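Local coordinates for protein ribonuclease (Nicotiana glutinosa, PDB 1IYB) that probably cleaves single-stranded RNA as a ribonuclease of the T2 family and binds guanosine-5'-monophosphate in its guanine site, at residues I73-Q78 with A118-N123. Numbering follows the deposited sequence.
Sequences ISRMQQ and ALDLKN
In the alpha+beta fold of the RNase T2 family, helix 73-79 packs beside helix 111-124 through Arg75, Met76 and Leu119, and a salt bridge from Arg75 to Asp120 borders this helix-helix contact. The axes of the segments 73-78 and 118-123 come within 10.9 Å of each other, their N-to-C directions 51° apart, a spacing that side chains must bridge. Leucine suits that place: Leu119 points at the facing helix and spreads its two methyls over it, CD1 lying 3.9 Å from CB of Arg75 and CD2 3.9 Å from the backbone O of Arg75. On the buried flank Met76 meets it almost at a right angle, its CG 4.0 Å from CD1 of Leu119; the flexible thioether chain also packs on Trp94 of helix 91-102, while Leu119 reaches Ile42 of the central sheet and Leu72. A long arginine can serve both sides of the contact, with an apolar stem and flat face for Leu119 and N-H groups at its edge for an acid. The chain of Arg75 bends at chi3 (61°), carrying the guanidinium over Leu119: CD1 sits beneath one face, displaced toward the rim, and NH2 of Arg75 comes 3.5 Å from CB of Leu119. Asp120 starts out directed away from helix 73-79, but its carboxylate swings back, 22° from coplanar with the guanidinium, and offers OD2 to Arg75 and OD1 to Lys116. With an alanine at Arg75, OD2 of Asp120 would probably lose its mate across the interface, and CB and CD1 of Leu119 the guanidinium lying against them. The bond itself, NH2 of Arg75 to OD2 of Asp120, is 3.2 Å long, lies in the guanidinium plane and meets the oxygen nearly in line with its C-O bond.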
loop_
_atom_site.group_PDB
_atom_site.type_symbol
_atom_site.label_atom_id
_atom_site.label_comp_id
_atom_site.label_asym_id
_atom_site.label_seq_id
_atom_site.Cartn_x
_atom_site.Cartn_y
_atom_site.Cartn_z
ATOM N N ILE A 73 27.165 5.426 1.545
ATOM C CA ILE A 73 26.841 4.946 2.885
ATOM C C ILE A 73 27.198 5.872 4.049
ATOM O O ILE A 73 26.375 6.080 4.937
ATOM C CB ILE A 73 27.463 3.552 3.132
ATOM C CG1 ILE A 73 26.835 2.537 2.170
ATOM C CG2 ILE A 73 27.231 3.114 4.569
ATOM C CD1 ILE A 73 25.333 2.356 2.347
ATOM N N SER A 74 28.405 6.429 4.062
ATOM C CA SER A 74 28.765 7.313 5.166
ATOM C C SER A 74 27.815 8.506 5.254
ATOM O O SER A 74 27.444 8.929 6.348
ATOM C CB SER A 74 30.220 7.796 5.041
ATOM O OG SER A 74 30.437 8.555 3.866
ATOM N N ARG A 75 27.412 9.039 4.103
ATOM C CA ARG A 75 26.498 10.180 4.076
ATOM C C ARG A 75 25.088 9.754 4.493
ATOM O O ARG A 75 24.364 10.513 5.145
ATOM C CB ARG A 75 26.481 10.807 2.677
ATOM C CG ARG A 75 27.799 11.471 2.292
ATOM C CD ARG A 75 27.835 11.839 0.813
ATOM N NE ARG A 75 26.783 12.790 0.464
ATOM C CZ ARG A 75 26.510 13.183 -0.775
ATOM N NH1 ARG A 75 27.210 12.705 -1.795
ATOM N NH2 ARG A 75 25.536 14.057 -0.993
ATOM N N MET A 76 24.707 8.535 4.125
ATOM C CA MET A 76 23.394 8.004 4.470
ATOM C C MET A 76 23.310 7.709 5.968
ATOM O O MET A 76 22.257 7.859 6.587
ATOM C CB MET A 76 23.118 6.738 3.654
ATOM C CG MET A 76 22.838 7.027 2.184
ATOM S SD MET A 76 22.964 5.597 1.085
ATOM C CE MET A 76 21.644 4.551 1.709
ATOM N N GLN A 77 24.428 7.294 6.551
ATOM C CA GLN A 77 24.454 7.005 7.976
ATOM C C GLN A 77 24.200 8.282 8.772
ATOM O O GLN A 77 23.529 8.263 9.803
ATOM C CB GLN A 77 25.800 6.380 8.353
ATOM C CG GLN A 77 25.896 4.922 7.930
ATOM C CD GLN A 77 27.309 4.370 7.947
ATOM O OE1 GLN A 77 27.506 3.154 7.946
ATOM N NE2 GLN A 77 28.298 5.254 7.944
ATOM N N GLN A 78 24.719 9.400 8.276
ATOM C CA GLN A 78 24.538 10.675 8.955
ATOM C C GLN A 78 23.209 11.360 8.661
ATOM O O GLN A 78 22.603 11.951 9.557
ATOM C CB GLN A 78 25.675 11.633 8.585
ATOM C CG GLN A 78 27.043 11.157 9.032
ATOM C CD GLN A 78 27.069 10.803 10.505
ATOM O OE1 GLN A 78 26.708 11.618 11.352
ATOM N NE2 GLN A 78 27.494 9.582 10.817
ATOM N N ALA A 118 18.438 12.017 -3.168
ATOM C CA ALA A 118 17.876 12.257 -1.844
ATOM C C ALA A 118 18.896 12.977 -0.961
ATOM O O ALA A 118 18.550 13.899 -0.221
ATOM C CB ALA A 118 17.465 10.936 -1.202
ATOM N N LEU A 119 20.151 12.543 -1.037
ATOM C CA LEU A 119 21.213 13.154 -0.246
ATOM C C LEU A 119 21.468 14.593 -0.674
ATOM O O LEU A 119 21.697 15.466 0.167
ATOM C CB LEU A 119 22.502 12.340 -0.373
ATOM C CG LEU A 119 22.507 10.997 0.354
ATOM C CD1 LEU A 119 23.764 10.222 -0.009
ATOM C CD2 LEU A 119 22.441 11.227 1.859
ATOM N N ASP A 120 21.431 14.842 -1.981
ATOM C CA ASP A 120 21.661 16.188 -2.491
ATOM C C ASP A 120 20.521 17.120 -2.087
ATOM O O ASP A 120 20.756 18.278 -1.732
ATOM C CB ASP A 120 21.844 16.154 -4.015
ATOM C CG ASP A 120 23.200 15.578 -4.428
ATOM O OD1 ASP A 120 23.422 15.369 -5.643
ATOM O OD2 ASP A 120 24.052 15.339 -3.544
ATOM N N LEU A 121 19.288 16.618 -2.132
ATOM C CA LEU A 121 18.129 17.414 -1.734
ATOM C C LEU A 121 18.221 17.741 -0.239
ATOM O O LEU A 121 17.868 18.838 0.193
ATOM C CB LEU A 121 16.833 16.644 -2.019
ATOM C CG LEU A 121 16.388 16.615 -3.485
ATOM C CD1 LEU A 121 15.350 15.522 -3.690
ATOM C CD2 LEU A 121 15.834 17.984 -3.872
ATOM N N LYS A 122 18.714 16.782 0.540
ATOM C CA LYS A 122 18.859 16.952 1.982
ATOM C C LYS A 122 19.817 18.102 2.291
ATOM O O LYS A 122 19.542 18.941 3.149
ATOM C CB LYS A 122 19.369 15.642 2.597
ATOM C CG LYS A 122 19.617 15.655 4.103
ATOM C CD LYS A 122 18.348 15.915 4.887
ATOM C CE LYS A 122 18.504 15.492 6.347
ATOM N NZ LYS A 122 19.649 16.159 7.028
ATOM N N ASN A 123 20.939 18.137 1.585
ATOM C CA ASN A 123 21.928 19.192 1.786
ATOM C C ASN A 123 21.394 20.530 1.280
ATOM O O ASN A 123 21.720 21.581 1.825
ATOM C CB ASN A 123 23.223 18.833 1.060
ATOM C CG ASN A 123 24.294 19.897 1.208
ATOM O OD1 ASN A 123 24.780 20.160 2.309
ATOM N ND2 ASN A 123 24.670 20.515 0.094
#